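Local coordinates for protein forkhead-associated 1 (Saccharomyces cerevisiae, PDB 6C4U) that binds a phosphothreonine-containing peptide of the human transcription factor c-Myc through an engineered forkhead-associated domain, at residues G80-G85 with T103-P108. Sequence-based numbering, arbitrary orientation.
Sequences GTWLNG and TVRTDP
Trp-82 and Thr-103 face each other as an antiparallel, hydrogen-bonded pair, and nearly everything tight in this contact gathers round them. Trp-82 N reaches Thr-103 O at 2.9 Å in an almost straight bond (167°), and Thr-103 N returns to Trp-82 O at 2.8 Å. That second carbonyl oxygen also receives a weak bond from the hydroxyl, Thr-103 OG1, at 3.4 Å. Both side chains leave the sheet on the same face, where Trp-82 CB lies 3.7 Å from Thr-103 OG1. With CG of Trp-82 beside the backbone N (chi1 -82°), the indole lies with its edge past Thr-103 O, and its six-membered ring extends toward the bent chain of Arg-105, whose CG is 4.0 Å from Trp-82 CZ3. The guanidinium plane stands nearly perpendicular to the indole (88°); Arg-105 NH1 lies in the indole plane at the ring edge, 3.8 Å from Trp-82 CH2, and makes a weak hydrogen bond to Asn-79 O. With an alanine here, the Arg-105 chain would probably lose its aromatic neighbour, leaving a gap beside it and no ring edge next to NH1. On the other face, Thr-81 and Val-104 lie side by side, buried but only loosely in touch, OG1 of Thr-81 being 4.2 Å from CG1 of Val-104; that hydroxyl is hydrogen-bonded to Asp-75, and both side chains touch His-60. The contact thins out at the turn, where exposed Gly-85 approaches only Thr-103 OG1 and Asn-84 is tied to Glu-101. Arg-105 also packs on an apolar side chain of the bound peptide, consistent with the loops at one end of the FHA beta-sandwich that bind phosphopeptides in this family.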
ATOM      1  N   GLY F  80       8.011 -10.679  -3.281  1.00114.49           N
ATOM      2  CA  GLY F  80       8.654  -9.453  -2.808  1.00100.46           C
ATOM      3  C   GLY F  80       8.031  -8.161  -3.289  1.00 92.20           C
ATOM      4  O   GLY F  80       7.258  -8.129  -4.264  1.00 87.78           O
ATOM      5  N   THR F  81       8.409  -7.096  -2.585  1.00 79.01           N
ATOM      6  CA  THR F  81       7.847  -5.762  -2.782  1.00 73.13           C
ATOM      7  C   THR F  81       8.973  -4.758  -2.606  1.00 78.49           C
ATOM      8  O   THR F  81       9.717  -4.837  -1.631  1.00 81.18           O
ATOM      9  CB  THR F  81       6.729  -5.500  -1.751  1.00 72.01           C
ATOM     10  OG1 THR F  81       5.621  -6.351  -2.051  1.00 77.40           O
ATOM     11  CG2 THR F  81       6.258  -4.044  -1.755  1.00 68.89           C
ATOM     12  N   TRP F  82       9.074  -3.813  -3.542  1.00 85.36           N
ATOM     13  CA  TRP F  82      10.155  -2.825  -3.581  1.00 79.33           C
ATOM     14  C   TRP F  82       9.649  -1.454  -3.205  1.00 73.26           C
ATOM     15  O   TRP F  82       8.600  -1.033  -3.678  1.00 77.29           O
ATOM     16  CB  TRP F  82      10.738  -2.764  -4.985  1.00 90.92           C
ATOM     17  CG  TRP F  82      11.716  -3.830  -5.227  1.00 97.00           C
ATOM     18  CD1 TRP F  82      13.061  -3.704  -5.220  1.00 98.07           C
ATOM     19  CD2 TRP F  82      11.436  -5.206  -5.492  1.00 94.48           C
ATOM     20  NE1 TRP F  82      13.645  -4.914  -5.471  1.00103.65           N
ATOM     21  CE2 TRP F  82      12.670  -5.855  -5.644  1.00 93.24           C
ATOM     22  CE3 TRP F  82      10.262  -5.949  -5.619  1.00102.02           C
ATOM     23  CZ2 TRP F  82      12.773  -7.210  -5.908  1.00 99.39           C
ATOM     24  CZ3 TRP F  82      10.362  -7.305  -5.884  1.00107.60           C
ATOM     25  CH2 TRP F  82      11.616  -7.922  -6.027  1.00110.10           C
ATOM     26  N   LEU F  83      10.400  -0.757  -2.365  1.00 69.13           N
ATOM     27  CA  LEU F  83      10.055   0.596  -1.949  1.00 77.77           C
ATOM     28  C   LEU F  83      11.185   1.512  -2.381  1.00 89.72           C
ATOM     29  O   LEU F  83      12.305   1.401  -1.863  1.00110.55           O
ATOM     30  CB  LEU F  83       9.863   0.657  -0.438  1.00 77.25           C
ATOM     31  CG  LEU F  83       9.694   2.043   0.175  1.00 77.32           C
ATOM     32  CD1 LEU F  83       8.613   2.834  -0.530  1.00 82.44           C
ATOM     33  CD2 LEU F  83       9.336   1.919   1.648  1.00 88.71           C
ATOM     34  N   ASN F  84      10.888   2.409  -3.327  1.00 94.07           N
ATOM     35  CA  ASN F  84      11.896   3.259  -3.967  1.00 87.72           C
ATOM     36  C   ASN F  84      13.024   2.375  -4.483  1.00 90.60           C
ATOM     37  O   ASN F  84      14.197   2.594  -4.190  1.00 88.13           O
ATOM     38  CB  ASN F  84      12.426   4.340  -3.007  1.00 81.64           C
ATOM     39  CG  ASN F  84      11.311   5.218  -2.457  1.00 81.74           C
ATOM     40  OD1 ASN F  84      10.380   5.615  -3.182  1.00 75.48           O
ATOM     41  ND2 ASN F  84      11.388   5.519  -1.165  1.00 73.37           N
ATOM     42  N   GLY F  85      12.636   1.331  -5.210  1.00 93.79           N
ATOM     43  CA  GLY F  85      13.586   0.454  -5.869  1.00104.56           C
ATOM     44  C   GLY F  85      14.484  -0.420  -5.009  1.00116.51           C
ATOM     45  O   GLY F  85      15.362  -1.075  -5.553  1.00140.92           O
ATOM     46  N   THR F 103       6.721  -0.835  -5.786  1.00 76.16           N
ATOM     47  CA  THR F 103       6.901  -1.559  -7.055  1.00 86.39           C
ATOM     48  C   THR F 103       6.802  -3.052  -6.830  1.00 85.67           C
ATOM     49  O   THR F 103       7.366  -3.552  -5.864  1.00 80.07           O
ATOM     50  CB  THR F 103       8.304  -1.285  -7.655  1.00 89.27           C
ATOM     51  OG1 THR F 103       8.959  -0.198  -6.959  1.00 95.91           O
ATOM     52  CG2 THR F 103       8.193  -0.978  -9.101  1.00 84.39           C
ATOM     53  N   VAL F 104       6.108  -3.762  -7.717  1.00 93.45           N
ATOM     54  CA  VAL F 104       6.004  -5.234  -7.628  1.00 98.63           C
ATOM     55  C   VAL F 104       6.323  -5.838  -8.990  1.00102.29           C
ATOM     56  O   VAL F 104       6.198  -5.186  -9.998  1.00101.34           O
ATOM     57  CB  VAL F 104       4.607  -5.692  -7.137  1.00 96.64           C
ATOM     58  CG1 VAL F 104       4.293  -5.063  -5.795  1.00102.04           C
ATOM     59  CG2 VAL F 104       3.509  -5.356  -8.132  1.00 94.49           C
ATOM     60  N   ARG F 105       6.711  -7.096  -9.034  1.00115.13           N
ATOM     61  CA  ARG F 105       7.034  -7.746 -10.321  1.00111.68           C
ATOM     62  C   ARG F 105       5.814  -8.443 -10.903  1.00112.58           C
ATOM     63  O   ARG F 105       4.949  -8.946 -10.150  1.00119.21           O
ATOM     64  CB  ARG F 105       8.134  -8.750 -10.126  1.00116.09           C
ATOM     65  CG  ARG F 105       9.457  -8.121  -9.704  1.00127.44           C
ATOM     66  CD  ARG F 105      10.257  -8.968  -8.712  1.00144.44           C
ATOM     67  NE  ARG F 105      10.713 -10.236  -9.282  1.00160.10           N
ATOM     68  CZ  ARG F 105      10.993 -11.349  -8.607  1.00168.79           C
ATOM     69  NH1 ARG F 105      10.906 -11.391  -7.272  1.00188.24           N
ATOM     70  NH2 ARG F 105      11.360 -12.443  -9.269  1.00156.26           N
ATOM     71  N   THR F 106       5.728  -8.418 -12.231  1.00118.45           N
ATOM     72  CA  THR F 106       4.579  -8.930 -13.006  1.00124.33           C
ATOM     73  C   THR F 106       4.996 -10.076 -13.935  1.00132.15           C
ATOM     74  O   THR F 106       4.302 -11.098 -14.033  1.00124.99           O
ATOM     75  CB  THR F 106       3.966  -7.794 -13.842  1.00121.48           C
ATOM     76  OG1 THR F 106       4.993  -6.860 -14.191  1.00107.26           O
ATOM     77  CG2 THR F 106       2.891  -7.041 -13.034  1.00122.54           C
ATOM     78  N   ASP F 107       6.102  -9.899 -14.654  1.00152.18           N
ATOM     79  CA  ASP F 107       6.683 -10.964 -15.490  1.00160.90           C
ATOM     80  C   ASP F 107       7.989 -11.486 -14.887  1.00158.21           C
ATOM     81  O   ASP F 107       8.691 -10.760 -14.161  1.00145.94           O
ATOM     82  CB  ASP F 107       7.041 -10.468 -16.914  1.00176.17           C
ATOM     83  CG  ASP F 107       5.844  -9.974 -17.704  1.00184.70           C
ATOM     84  OD1 ASP F 107       4.713 -10.470 -17.506  1.00195.08           O
ATOM     85  OD2 ASP F 107       6.063  -9.082 -18.555  1.00179.69           O
ATOM     86  N   PRO F 108       8.388 -12.719 -15.277  1.00156.30           N
ATOM     87  CA  PRO F 108       9.799 -13.126 -15.097  1.00150.72           C
ATOM     88  C   PRO F 108      10.806 -12.303 -15.951  1.00145.67           C
ATOM     89  O   PRO F 108      11.967 -12.185 -15.567  1.00117.98           O
ATOM     90  CB  PRO F 108       9.802 -14.604 -15.491  1.00143.35           C
ATOM     91  CG  PRO F 108       8.596 -14.801 -16.341  1.00143.93           C
ATOM     92  CD  PRO F 108       7.599 -13.729 -16.013  1.00140.31           C
TER